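Local atomic coordinates of cephalosporin acylase (Bacillus halodurans, PDB entry 2NLZ), a protein that probably works as an N-terminal nucleophile (Ntn) hydrolase of the gamma-glutamyltranspeptidase family, possibly as a cephalosporin acylase that hydrolyses side-chain amide bonds. Residues His419-Gly424 and Phe442-Gly447; Arg470-Asn475 and Gly507-Gly512; Thr358-Thr363 and Ser372-Asn377. The protein carries 1 engineered substitution. One frame throughout, in Å; residues are numbered along the deposited sequence.

Interaction 1 (His419-Gly424 and Phe442-Gly447); sequences HTIIPG and FMQPQG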
ATOM      1  N   HIS D 419     -34.380   1.962 -18.737  1.00 31.64           N
ATOM      2  CA  HIS D 419     -34.005   2.936 -17.713  1.00 32.79           C
ATOM      3  C   HIS D 419     -32.823   2.426 -16.902  1.00 29.83           C
ATOM      4  O   HIS D 419     -32.820   1.277 -16.482  1.00 33.70           O
ATOM      5  CB  HIS D 419     -35.195   3.205 -16.790  1.00 29.29           C
ATOM      6  CG  HIS D 419     -35.378   4.648 -16.450  1.00 25.84           C
ATOM      7  ND1 HIS D 419     -34.613   5.291 -15.501  1.00 34.66           N
ATOM      8  CD2 HIS D 419     -36.239   5.573 -16.928  1.00 32.04           C
ATOM      9  CE1 HIS D 419     -34.998   6.551 -15.409  1.00 41.44           C
ATOM     10  NE2 HIS D 419     -35.982   6.750 -16.266  1.00 34.55           N
ATOM     11  N   THR D 420     -31.832   3.286 -16.681  1.00 26.91           N
ATOM     12  CA  THR D 420     -30.584   2.880 -16.013  1.00 26.78           C
ATOM     13  C   THR D 420     -30.637   2.912 -14.488  1.00 25.27           C
ATOM     14  O   THR D 420     -29.945   2.146 -13.816  1.00 25.75           O
ATOM     15  CB  THR D 420     -29.395   3.744 -16.460  1.00 31.17           C
ATOM     16  OG1 THR D 420     -29.698   5.133 -16.241  1.00 20.59           O
ATOM     17  CG2 THR D 420     -29.080   3.482 -17.929  1.00 25.98           C
ATOM     18  N   ILE D 421     -31.434   3.839 -13.970  1.00 29.47           N
ATOM     19  CA  ILE D 421     -31.724   3.983 -12.564  1.00 27.23           C
ATOM     20  C   ILE D 421     -32.330   2.712 -11.975  1.00 31.19           C
ATOM     21  O   ILE D 421     -33.405   2.268 -12.395  1.00 39.50           O
ATOM     22  CB  ILE D 421     -32.746   5.085 -12.413  1.00 29.07           C
ATOM     23  CG1 ILE D 421     -32.097   6.447 -12.452  1.00 18.89           C
ATOM     24  CG2 ILE D 421     -33.500   4.990 -11.111  1.00 46.98           C
ATOM     25  CD1 ILE D 421     -33.171   7.483 -12.232  1.00 44.19           C
ATOM     26  N   ILE D 422     -31.649   2.124 -10.999  1.00 26.23           N
ATOM     27  CA  ILE D 422     -32.141   0.903 -10.363  1.00 22.87           C
ATOM     28  C   ILE D 422     -31.934   0.858  -8.838  1.00 26.36           C
ATOM     29  O   ILE D 422     -30.807   0.794  -8.347  1.00 28.87           O
ATOM     30  CB  ILE D 422     -31.577  -0.399 -11.050  1.00 25.54           C
ATOM     31  CG1 ILE D 422     -30.041  -0.486 -10.971  1.00 25.23           C
ATOM     32  CG2 ILE D 422     -32.056  -0.507 -12.512  1.00 12.06           C
ATOM     33  CD1 ILE D 422     -29.478  -1.863 -11.318  1.00 16.60           C
ATOM     34  N   PRO D 423     -33.038   0.901  -8.082  1.00 23.24           N
ATOM     35  CA  PRO D 423     -32.943   0.759  -6.640  1.00 23.61           C
ATOM     36  C   PRO D 423     -33.044  -0.713  -6.269  1.00 28.57           C
ATOM     37  O   PRO D 423     -33.871  -1.451  -6.823  1.00 34.23           O
ATOM     38  CB  PRO D 423     -34.174   1.507  -6.141  1.00 27.47           C
ATOM     39  CG  PRO D 423     -35.192   1.370  -7.254  1.00 34.45           C
ATOM     40  CD  PRO D 423     -34.430   1.074  -8.538  1.00 24.19           C
ATOM     41  N   GLY D 424     -32.206  -1.147  -5.341  1.00 29.04           N
ATOM     42  CA  GLY D 424     -32.175  -2.556  -4.987  1.00 27.02           C
ATOM     43  C   GLY D 424     -32.667  -2.793  -3.582  1.00 26.51           C
ATOM     44  O   GLY D 424     -32.599  -1.905  -2.736  1.00 25.08           O
ATOM     45  N   PHE D 442     -24.629   2.959 -16.613  1.00 49.71           N
ATOM     46  CA  PHE D 442     -24.495   1.541 -16.979  1.00 48.64           C
ATOM     47  C   PHE D 442     -23.575   0.748 -16.037  1.00 48.64           C
ATOM     48  O   PHE D 442     -23.426  -0.470 -16.175  1.00 44.85           O
ATOM     49  CB  PHE D 442     -24.046   1.398 -18.433  1.00 47.76           C
ATOM     50  CG  PHE D 442     -25.104   1.781 -19.433  1.00 55.66           C
ATOM     51  CD1 PHE D 442     -25.094   3.040 -20.035  1.00 58.65           C
ATOM     52  CD2 PHE D 442     -26.110   0.885 -19.774  1.00 56.72           C
ATOM     53  CE1 PHE D 442     -26.069   3.396 -20.972  1.00 52.01           C
ATOM     54  CE2 PHE D 442     -27.090   1.235 -20.705  1.00 50.77           C
ATOM     55  CZ  PHE D 442     -27.068   2.494 -21.305  1.00 46.44           C
ATOM     56  N   MET D 443     -22.962   1.447 -15.081  1.00 46.94           N
ATOM     57  CA  MET D 443     -22.253   0.805 -13.974  1.00 44.41           C
ATOM     58  C   MET D 443     -23.248   0.097 -13.033  1.00 38.04           C
ATOM     59  O   MET D 443     -22.905  -0.893 -12.368  1.00 27.75           O
ATOM     60  CB  MET D 443     -21.428   1.852 -13.201  1.00 46.08           C
ATOM     61  CG  MET D 443     -21.015   1.463 -11.768  1.00 48.58           C
ATOM     62  SD  MET D 443     -19.571   0.395 -11.734  1.00 49.29           S
ATOM     63  CE  MET D 443     -19.550  -0.142 -10.025  1.00 41.55           C
ATOM     64  N   GLN D 444     -24.483   0.599 -13.010  1.00 32.47           N
ATOM     65  CA  GLN D 444     -25.445   0.253 -11.962  1.00 27.89           C
ATOM     66  C   GLN D 444     -25.630  -1.236 -11.670  1.00 21.11           C
ATOM     67  O   GLN D 444     -25.398  -1.666 -10.531  1.00 16.36           O
ATOM     68  CB  GLN D 444     -26.780   1.003 -12.137  1.00 24.89           C
ATOM     69  CG  GLN D 444     -26.625   2.510 -11.888  1.00 26.62           C
ATOM     70  CD  GLN D 444     -27.895   3.203 -11.448  1.00 35.97           C
ATOM     71  OE1 GLN D 444     -28.206   4.296 -11.917  1.00 40.26           O
ATOM     72  NE2 GLN D 444     -28.626   2.582 -10.540  1.00 39.48           N
ATOM     73  N   PRO D 445     -25.991  -2.037 -12.691  1.00 17.08           N
ATOM     74  CA  PRO D 445     -26.148  -3.461 -12.402  1.00 20.03           C
ATOM     75  C   PRO D 445     -24.842  -4.128 -11.949  1.00 22.80           C
ATOM     76  O   PRO D 445     -24.867  -5.015 -11.083  1.00 17.74           O
ATOM     77  CB  PRO D 445     -26.610  -4.038 -13.740  1.00 21.10           C
ATOM     78  CG  PRO D 445     -27.131  -2.870 -14.510  1.00 24.16           C
ATOM     79  CD  PRO D 445     -26.279  -1.733 -14.099  1.00 20.00           C
ATOM     80  N   GLN D 446     -23.721  -3.681 -12.522  1.00 20.22           N
ATOM     81  CA  GLN D 446     -22.401  -4.194 -12.174  1.00 18.44           C
ATOM     82  C   GLN D 446     -22.070  -3.899 -10.718  1.00 20.79           C
ATOM     83  O   GLN D 446     -21.528  -4.761 -10.010  1.00 24.91           O
ATOM     84  CB  GLN D 446     -21.345  -3.624 -13.113  1.00 20.63           C
ATOM     85  CG  GLN D 446     -21.791  -3.646 -14.575  1.00 22.14           C
ATOM     86  CD  GLN D 446     -20.667  -3.356 -15.559  1.00 27.74           C
ATOM     87  OE1 GLN D 446     -19.585  -3.963 -15.504  1.00 28.20           O
ATOM     88  NE2 GLN D 446     -20.928  -2.431 -16.483  1.00 16.34           N
ATOM     89  N   GLY D 447     -22.436  -2.697 -10.273  1.00 17.51           N
ATOM     90  CA  GLY D 447     -22.307  -2.308  -8.865  1.00 22.60           C
ATOM     91  C   GLY D 447     -23.235  -3.072  -7.934  1.00 19.31           C
ATOM     92  O   GLY D 447     -22.878  -3.375  -6.793  1.00 22.05           O
TER
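Q444, on helix 444-457, lays its amide end along the backbone of T420-I422, the run that leads into strand 424-428. The contact sets this helix of the Ntn-type fold against the loop feeding one of its core strands. Q444 CD lies 3.3 Å from T420 O, and the extended Q444 side chain slides past I422 in the opposite direction, with CB 3.8 Å from I422 CG1. Beyond it, I422 CD1 reaches the proline ring, 4.1 Å from P445 CG. At the other end T420 sets CG2 over the face of the F442 ring, 4.1 Å from its centroid and only 12° off the normal, a CH-pi contact. The T420 torsion (chi1 55°) puts OG1 between the backbone N and the carbonyl carbon, where it bonds R397, and leaves CG2 for the ring. Trimming Q444 to an alanine would probably open a gap beside the T420 carbonyl and take away a polar group facing this buried backbone. Further out, F308 of helix 294-314 touches F442, P445 and Q446. The turn is tied by Q446 NE2, which donates to F442 O at 3.2 Å with an N-H...O angle of 163°.

Interaction 2 (Arg470-Asn475 and Gly507-Gly512); sequences RWQWTN and GAFGRG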
ATOM      1  N   ARG D 470     -13.414  -1.561  -7.327  1.00 16.15           N
ATOM      2  CA  ARG D 470     -14.470  -1.896  -8.266  1.00 14.50           C
ATOM      3  C   ARG D 470     -13.987  -2.073  -9.683  1.00 21.29           C
ATOM      4  O   ARG D 470     -13.048  -1.424 -10.121  1.00 26.28           O
ATOM      5  CB  ARG D 470     -15.581  -0.849  -8.227  1.00 19.85           C
ATOM      6  CG  ARG D 470     -16.416  -0.891  -6.949  1.00 21.77           C
ATOM      7  CD  ARG D 470     -17.324   0.313  -6.850  1.00 13.32           C
ATOM      8  NE  ARG D 470     -17.824   0.518  -5.497  1.00 15.07           N
ATOM      9  CZ  ARG D 470     -18.325   1.669  -5.045  1.00 20.93           C
ATOM     10  NH1 ARG D 470     -18.391   2.729  -5.847  1.00  8.86           N
ATOM     11  NH2 ARG D 470     -18.757   1.763  -3.783  1.00  5.16           N
ATOM     12  N   TRP D 471     -14.648  -2.974 -10.396  1.00 18.43           N
ATOM     13  CA  TRP D 471     -14.445  -3.131 -11.819  1.00 18.41           C
ATOM     14  C   TRP D 471     -15.727  -2.748 -12.542  1.00 19.70           C
ATOM     15  O   TRP D 471     -16.808  -2.769 -11.941  1.00 23.89           O
ATOM     16  CB  TRP D 471     -14.085  -4.581 -12.142  1.00 17.79           C
ATOM     17  CG  TRP D 471     -15.084  -5.545 -11.607  1.00 23.75           C
ATOM     18  CD1 TRP D 471     -15.027  -6.210 -10.411  1.00 27.33           C
ATOM     19  CD2 TRP D 471     -16.309  -5.945 -12.235  1.00 14.35           C
ATOM     20  NE1 TRP D 471     -16.140  -6.999 -10.262  1.00 26.60           N
ATOM     21  CE2 TRP D 471     -16.941  -6.850 -11.366  1.00 18.21           C
ATOM     22  CE3 TRP D 471     -16.928  -5.624 -13.445  1.00 25.60           C
ATOM     23  CZ2 TRP D 471     -18.165  -7.435 -11.670  1.00 24.06           C
ATOM     24  CZ3 TRP D 471     -18.153  -6.203 -13.744  1.00 26.09           C
ATOM     25  CH2 TRP D 471     -18.755  -7.097 -12.863  1.00 21.70           C
ATOM     26  N   GLN D 472     -15.605  -2.397 -13.823  1.00 21.81           N
ATOM     27  CA  GLN D 472     -16.776  -2.267 -14.689  1.00 29.41           C
ATOM     28  C   GLN D 472     -16.489  -2.546 -16.155  1.00 31.77           C
ATOM     29  O   GLN D 472     -15.522  -2.038 -16.712  1.00 34.30           O
ATOM     30  CB  GLN D 472     -17.482  -0.920 -14.515  1.00 29.19           C
ATOM     31  CG  GLN D 472     -16.800   0.292 -15.095  1.00 37.21           C
ATOM     32  CD  GLN D 472     -17.741   1.476 -15.135  1.00 47.04           C
ATOM     33  OE1 GLN D 472     -18.877   1.365 -15.605  1.00 30.52           O
ATOM     34  NE2 GLN D 472     -17.282   2.613 -14.630  1.00 45.93           N
ATOM     35  N   TRP D 473     -17.340  -3.372 -16.761  1.00 29.96           N
ATOM     36  CA  TRP D 473     -17.248  -3.704 -18.184  1.00 30.79           C
ATOM     37  C   TRP D 473     -17.882  -2.609 -19.046  1.00 32.05           C
ATOM     38  O   TRP D 473     -18.942  -2.092 -18.706  1.00 34.41           O
ATOM     39  CB  TRP D 473     -17.941  -5.045 -18.439  1.00 36.07           C
ATOM     40  CG  TRP D 473     -18.260  -5.302 -19.860  1.00 33.06           C
ATOM     41  CD1 TRP D 473     -17.427  -5.807 -20.800  1.00 40.30           C
ATOM     42  CD2 TRP D 473     -19.504  -5.063 -20.509  1.00 48.84           C
ATOM     43  NE1 TRP D 473     -18.072  -5.907 -22.003  1.00 49.84           N
ATOM     44  CE2 TRP D 473     -19.352  -5.451 -21.851  1.00 51.34           C
ATOM     45  CE3 TRP D 473     -20.732  -4.551 -20.087  1.00 55.63           C
ATOM     46  CZ2 TRP D 473     -20.385  -5.348 -22.780  1.00 47.91           C
ATOM     47  CZ3 TRP D 473     -21.759  -4.451 -21.011  1.00 52.98           C
ATOM     48  CH2 TRP D 473     -21.577  -4.846 -22.343  1.00 47.03           C
ATOM     49  N   THR D 474     -17.239  -2.270 -20.163  1.00 36.20           N
ATOM     50  CA  THR D 474     -17.782  -1.267 -21.094  1.00 31.57           C
ATOM     51  C   THR D 474     -18.154  -1.815 -22.481  1.00 34.98           C
ATOM     52  O   THR D 474     -19.335  -1.853 -22.827  1.00 30.30           O
ATOM     53  CB  THR D 474     -16.832  -0.053 -21.284  1.00 30.57           C
ATOM     54  OG1 THR D 474     -15.566  -0.498 -21.798  1.00 34.08           O
ATOM     55  CG2 THR D 474     -16.632   0.700 -19.972  1.00 32.64           C
ATOM     56  N   ASN D 475     -17.152  -2.231 -23.266  1.00 43.50           N
ATOM     57  CA  ASN D 475     -17.343  -2.514 -24.694  1.00 45.89           C
ATOM     58  C   ASN D 475     -17.506  -3.974 -25.038  1.00 48.68           C
ATOM     59  O   ASN D 475     -18.614  -4.454 -25.237  1.00 64.47           O
ATOM     60  CB  ASN D 475     -16.193  -1.945 -25.526  1.00 56.41           C
ATOM     61  CG  ASN D 475     -16.352  -0.474 -25.812  1.00 69.15           C
ATOM     62  OD1 ASN D 475     -17.444   0.081 -25.682  1.00 80.29           O
ATOM     63  ND2 ASN D 475     -15.258   0.173 -26.209  1.00 84.72           N
ATOM     64  N   GLY D 507     -14.862   8.957  -9.217  1.00 79.72           N
ATOM     65  CA  GLY D 507     -16.307   8.927  -9.418  1.00 74.17           C
ATOM     66  C   GLY D 507     -16.831   8.188 -10.634  1.00 61.02           C
ATOM     67  O   GLY D 507     -18.036   8.088 -10.835  1.00 61.71           O
ATOM     68  N   ALA D 508     -15.933   7.657 -11.446  1.00 53.56           N
ATOM     69  CA  ALA D 508     -16.342   6.890 -12.614  1.00 42.01           C
ATOM     70  C   ALA D 508     -16.866   5.503 -12.230  1.00 38.51           C
ATOM     71  O   ALA D 508     -17.419   4.791 -13.063  1.00 36.89           O
ATOM     72  CB  ALA D 508     -15.184   6.774 -13.597  1.00 43.63           C
ATOM     73  N   PHE D 509     -16.697   5.118 -10.968  1.00 38.44           N
ATOM     74  CA  PHE D 509     -17.104   3.781 -10.537  1.00 35.42           C
ATOM     75  C   PHE D 509     -18.329   3.788  -9.614  1.00 36.90           C
ATOM     76  O   PHE D 509     -18.597   2.828  -8.881  1.00 30.03           O
ATOM     77  CB  PHE D 509     -15.916   3.023  -9.937  1.00 28.41           C
ATOM     78  CG  PHE D 509     -14.867   2.671 -10.949  1.00 26.12           C
ATOM     79  CD1 PHE D 509     -14.910   1.459 -11.612  1.00 24.86           C
ATOM     80  CD2 PHE D 509     -13.843   3.563 -11.251  1.00 30.94           C
ATOM     81  CE1 PHE D 509     -13.948   1.133 -12.550  1.00 35.38           C
ATOM     82  CE2 PHE D 509     -12.880   3.248 -12.188  1.00 28.13           C
ATOM     83  CZ  PHE D 509     -12.932   2.035 -12.843  1.00 33.20           C
ATOM     84  N   GLY D 510     -19.073   4.888  -9.669  1.00 33.02           N
ATOM     85  CA  GLY D 510     -20.345   4.983  -8.982  1.00 29.94           C
ATOM     86  C   GLY D 510     -20.298   5.387  -7.523  1.00 26.13           C
ATOM     87  O   GLY D 510     -19.233   5.473  -6.920  1.00 30.51           O
ATOM     88  N   ARG D 511     -21.483   5.632  -6.971  1.00 26.92           N
ATOM     89  CA  ARG D 511     -21.661   5.954  -5.558  1.00 24.66           C
ATOM     90  C   ARG D 511     -22.665   4.984  -4.947  1.00 27.13           C
ATOM     91  O   ARG D 511     -23.707   4.707  -5.524  1.00 19.24           O
ATOM     92  CB  ARG D 511     -22.117   7.413  -5.385  1.00 22.82           C
ATOM     93  CG  ARG D 511     -21.061   8.442  -5.830  1.00 35.71           C
ATOM     94  CD  ARG D 511     -21.641   9.808  -6.139  1.00 45.06           C
ATOM     95  NE  ARG D 511     -20.840  10.516  -7.134  1.00 61.34           N
ATOM     96  CZ  ARG D 511     -21.096  11.747  -7.568  1.00 74.78           C
ATOM     97  NH1 ARG D 511     -22.134  12.420  -7.093  1.00 79.53           N
ATOM     98  NH2 ARG D 511     -20.312  12.310  -8.475  1.00 83.08           N
ATOM     99  N   GLY D 512     -22.359   4.449  -3.782  1.00 25.95           N
ATOM    100  CA  GLY D 512     -23.273   3.499  -3.176  1.00 20.09           C
ATOM    101  C   GLY D 512     -23.727   3.897  -1.794  1.00 23.96           C
ATOM    102  O   GLY D 512     -23.051   4.670  -1.106  1.00 25.52           O
TER
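R470 carries the polar part of this contact by reaching over to the turn at G507-G510. Its chain runs extended from CG to NE and brings NH1 between two carbonyls: NH1 donates to F509 O at 3.0 Å (145° at the hydrogen) and makes a weaker, bent bond to G510 O at 3.1 Å. The G510 oxygen lies in the guanidinium plane at its edge. F509 O is tilted slightly from that plane, and NH1 approaches it from above the carbonyl plane rather than on a lone pair. Charge enters through NH2, which forms a salt bridge with E529. The same carboxylate oxygen takes the N-H of G512, so E529 links the arginine to the far end of the loop.

G507-G510 is a type I beta turn in the loop between strands 499-502 and 512-517, and strand 471-473 is an outer strand of a small mixed sheet, next to 478-481.

The remaining contacts centre on F509. With chi1 at -68° its ring swings toward 470-475, setting CD1 4.2 Å from R470 CB and CE1 3.9 Å from Q472 CG. Q472 passes NE2 over one face of the ring, off toward the rim, the amide and ring planes standing 57° apart. That nitrogen lies 2.7 Å from A508 O, while Q480 of the adjacent strand touches both Q472 and F509.

Interaction 3 (Thr358-Thr363 and Ser372-Asn377); sequences TVYLAT and SFIQSN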
ATOM      1  N   THR D 358     -27.210  10.987 -11.364  1.00 22.96           N
ATOM      2  CA  THR D 358     -28.114  10.152 -10.573  1.00 22.17           C
ATOM      3  C   THR D 358     -27.858  10.351  -9.078  1.00 23.37           C
ATOM      4  O   THR D 358     -26.723  10.567  -8.663  1.00 29.91           O
ATOM      5  CB  THR D 358     -27.957   8.658 -10.947  1.00 25.18           C
ATOM      6  OG1 THR D 358     -28.057   8.498 -12.369  1.00 37.65           O
ATOM      7  CG2 THR D 358     -29.015   7.805 -10.282  1.00 26.88           C
ATOM      8  N   VAL D 359     -28.907  10.308  -8.270  1.00 20.95           N
ATOM      9  CA  VAL D 359     -28.735  10.316  -6.819  1.00 22.62           C
ATOM     10  C   VAL D 359     -29.361   9.074  -6.195  1.00 19.49           C
ATOM     11  O   VAL D 359     -30.519   8.750  -6.462  1.00 21.71           O
ATOM     12  CB  VAL D 359     -29.270  11.626  -6.130  1.00 20.94           C
ATOM     13  CG1 VAL D 359     -28.380  12.801  -6.456  1.00 23.74           C
ATOM     14  CG2 VAL D 359     -30.701  11.937  -6.532  1.00 14.62           C
ATOM     15  N   TYR D 360     -28.584   8.366  -5.387  1.00 21.80           N
ATOM     16  CA  TYR D 360     -29.127   7.243  -4.634  1.00 14.49           C
ATOM     17  C   TYR D 360     -29.208   7.575  -3.149  1.00 17.11           C
ATOM     18  O   TYR D 360     -28.461   8.412  -2.636  1.00 26.42           O
ATOM     19  CB  TYR D 360     -28.373   5.919  -4.887  1.00  9.30           C
ATOM     20  CG  TYR D 360     -28.977   4.792  -4.085  1.00 18.20           C
ATOM     21  CD1 TYR D 360     -30.207   4.262  -4.439  1.00 13.27           C
ATOM     22  CD2 TYR D 360     -28.359   4.307  -2.935  1.00 20.19           C
ATOM     23  CE1 TYR D 360     -30.807   3.266  -3.684  1.00 23.94           C
ATOM     24  CE2 TYR D 360     -28.949   3.310  -2.174  1.00 20.57           C
ATOM     25  CZ  TYR D 360     -30.176   2.794  -2.558  1.00 25.72           C
ATOM     26  OH  TYR D 360     -30.783   1.806  -1.821  1.00 13.77           O
ATOM     27  N   LEU D 361     -30.123   6.898  -2.469  1.00 18.93           N
ATOM     28  CA  LEU D 361     -30.598   7.301  -1.167  1.00 17.98           C
ATOM     29  C   LEU D 361     -31.147   6.048  -0.496  1.00 22.95           C
ATOM     30  O   LEU D 361     -31.789   5.215  -1.157  1.00 19.91           O
ATOM     31  CB  LEU D 361     -31.703   8.334  -1.401  1.00 16.02           C
ATOM     32  CG  LEU D 361     -32.697   8.956  -0.442  1.00 29.28           C
ATOM     33  CD1 LEU D 361     -33.461   9.929  -1.287  1.00 29.50           C
ATOM     34  CD2 LEU D 361     -33.643   7.941   0.183  1.00 24.02           C
ATOM     35  N   ALA D 362     -30.900   5.900   0.804  1.00 16.54           N
ATOM     36  CA  ALA D 362     -31.503   4.802   1.542  1.00 17.36           C
ATOM     37  C   ALA D 362     -31.928   5.254   2.914  1.00 25.48           C
ATOM     38  O   ALA D 362     -31.184   5.948   3.607  1.00 27.21           O
ATOM     39  CB  ALA D 362     -30.557   3.627   1.642  1.00 11.89           C
ATOM     40  N   THR D 363     -33.142   4.863   3.295  1.00 25.37           N
ATOM     41  CA  THR D 363     -33.698   5.203   4.598  1.00 24.94           C
ATOM     42  C   THR D 363     -34.329   3.992   5.294  1.00 30.03           C
ATOM     43  O   THR D 363     -34.869   3.081   4.650  1.00 31.23           O
ATOM     44  CB  THR D 363     -34.765   6.277   4.472  1.00 20.11           C
ATOM     45  OG1 THR D 363     -35.663   5.904   3.428  1.00 39.31           O
ATOM     46  CG2 THR D 363     -34.155   7.626   4.122  1.00 39.66           C
ATOM     47  N   SER D 372     -35.419   1.996  -0.600  1.00 22.89           N
ATOM     48  CA  SER D 372     -34.403   2.210  -1.613  1.00 16.37           C
ATOM     49  C   SER D 372     -34.976   3.195  -2.628  1.00 19.05           C
ATOM     50  O   SER D 372     -35.932   2.873  -3.324  1.00 24.87           O
ATOM     51  CB  SER D 372     -34.116   0.880  -2.306  1.00 16.78           C
ATOM     52  OG  SER D 372     -33.012   0.949  -3.191  1.00 27.04           O
ATOM     53  N   PHE D 373     -34.405   4.396  -2.700  1.00 14.52           N
ATOM     54  CA  PHE D 373     -34.917   5.445  -3.583  1.00 20.99           C
ATOM     55  C   PHE D 373     -33.824   5.961  -4.473  1.00 24.15           C
ATOM     56  O   PHE D 373     -32.710   6.182  -4.017  1.00 36.08           O
ATOM     57  CB  PHE D 373     -35.467   6.631  -2.782  1.00 23.74           C
ATOM     58  CG  PHE D 373     -36.245   7.613  -3.610  1.00 25.49           C
ATOM     59  CD1 PHE D 373     -37.623   7.475  -3.762  1.00 23.18           C
ATOM     60  CD2 PHE D 373     -35.606   8.674  -4.251  1.00 23.03           C
ATOM     61  CE1 PHE D 373     -38.348   8.380  -4.538  1.00 13.75           C
ATOM     62  CE2 PHE D 373     -36.324   9.583  -5.034  1.00 25.67           C
ATOM     63  CZ  PHE D 373     -37.696   9.444  -5.169  1.00 30.23           C
ATOM     64  N   ILE D 374     -34.166   6.204  -5.733  1.00 21.52           N
ATOM     65  CA  ILE D 374     -33.207   6.707  -6.689  1.00 24.99           C
ATOM     66  C   ILE D 374     -33.899   7.601  -7.733  1.00 29.06           C
ATOM     67  O   ILE D 374     -35.002   7.286  -8.188  1.00 32.94           O
ATOM     68  CB  ILE D 374     -32.454   5.514  -7.309  1.00 23.71           C
ATOM     69  CG1 ILE D 374     -31.282   5.957  -8.175  1.00 36.12           C
ATOM     70  CG2 ILE D 374     -33.401   4.615  -8.047  1.00 15.70           C
ATOM     71  CD1 ILE D 374     -30.255   4.874  -8.355  1.00 42.97           C
ATOM     72  N   GLN D 375     -33.282   8.734  -8.081  1.00 21.33           N
ATOM     73  CA  GLN D 375     -33.814   9.591  -9.160  1.00 28.34           C
ATOM     74  C   GLN D 375     -32.708  10.230  -9.987  1.00 27.65           C
ATOM     75  O   GLN D 375     -31.617  10.457  -9.480  1.00 22.03           O
ATOM     76  CB  GLN D 375     -34.803  10.657  -8.636  1.00 27.29           C
ATOM     77  CG  GLN D 375     -34.196  11.748  -7.795  1.00 20.29           C
ATOM     78  CD  GLN D 375     -35.209  12.689  -7.205  1.00 21.96           C
ATOM     79  OE1 GLN D 375     -36.337  12.303  -6.914  1.00 27.35           O
ATOM     80  NE2 GLN D 375     -34.805  13.934  -7.003  1.00  9.81           N
ATOM     81  N   SER D 376     -33.001  10.528 -11.254  1.00 26.72           N
ATOM     82  CA  SER D 376     -32.000  11.083 -12.163  1.00 32.00           C
ATOM     83  C   SER D 376     -32.578  11.891 -13.329  1.00 32.77           C
ATOM     84  O   SER D 376     -33.703  11.664 -13.768  1.00 35.61           O
ATOM     85  CB  SER D 376     -31.114   9.954 -12.700  1.00 32.68           C
ATOM     86  OG  SER D 376     -30.268  10.371 -13.751  1.00 40.91           O
ATOM     87  N   ASN D 377     -31.774  12.835 -13.814  1.00 32.13           N
ATOM     88  CA  ASN D 377     -32.015  13.531 -15.069  1.00 28.38           C
ATOM     89  C   ASN D 377     -31.304  12.845 -16.234  1.00 31.50           C
ATOM     90  O   ASN D 377     -31.099  13.442 -17.289  1.00 33.49           O
ATOM     91  CB  ASN D 377     -31.547  14.976 -14.955  1.00 30.41           C
ATOM     92  CG  ASN D 377     -32.682  15.927 -14.651  1.00 32.95           C
ATOM     93  OD1 ASN D 377     -33.790  15.494 -14.361  1.00 27.83           O
ATOM     94  ND2 ASN D 377     -32.416  17.236 -14.732  1.00 30.07           N
TER
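S372 OG is gripped from several directions. The Y360 hydroxyl donates to it, OH to OG 2.8 Å, although the place of Y360 OH is less sure than the rest; G424 O is a second partner, and F436 O a third, weak one. Both S372 OG and I374 CB lie in the plane of the Y360 ring at its edge. With CG anti to the backbone N (chi1 -180°), the ring is carried across toward strand 370-376, crossing I374 at about a right angle, CD1 3.9 Å from I374 CB.

The backbone frame is an antiparallel hairpin of strands 359-365 and 370-376. V359 and Q375 form a hydrogen-bonded pair: V359 N donates nearly straight to Q375 O at 3.0 Å, and Q375 N returns to V359 O at 3.2 Å. L361 and F373 are the other hydrogen-bonded pair, with F373 N donating to L361 O at 3.1 Å. Y360 with I374 and A362 with S372 are the non-hydrogen-bonded pairs.

On the face of V359 and L361, L361 CD2 packs 3.7 Å from F373 CB, and V359 CG2 lies alongside Q375 CG. T358, first residue after a short break in the model, meets S376 in a weak OG1-OG bond, 3.2 Å, in which either may donate. Its place just after the break is consistent with that of the threonine that becomes the N-terminal nucleophile in gamma-glutamyltranspeptidases.

Q375 carries its amide away to W126 and N66. Helix 47-61 covers L361, F373 and Q375, P435 of strand 431-438 packs against Y360, A362 and S372, and strands 24-28 and 71-78 extend the sheet beyond the two hairpin edges.

In the fold
The three contacts follow one another in series along the chain, none nesting or crossing. Interaction 3 comes first, closing the short hairpin 359-376 in the core sheet. Interaction 1 then closes the excursion from 419 through strands 424-428 and 431-438 to the start of helix 444-457. Interaction 2 comes last, shutting a longer loop that holds strand 478-481, helix 487-495 and strand 499-502 before the chain enters strand 512-517. Interaction 1 is the hub: I421 packs on I374 of interaction 3, and Q446 OE1 probably accepts a hydrogen bond from W473 N of interaction 2. Interactions 2 and 3 stay apart, their centres about 17 Å distant.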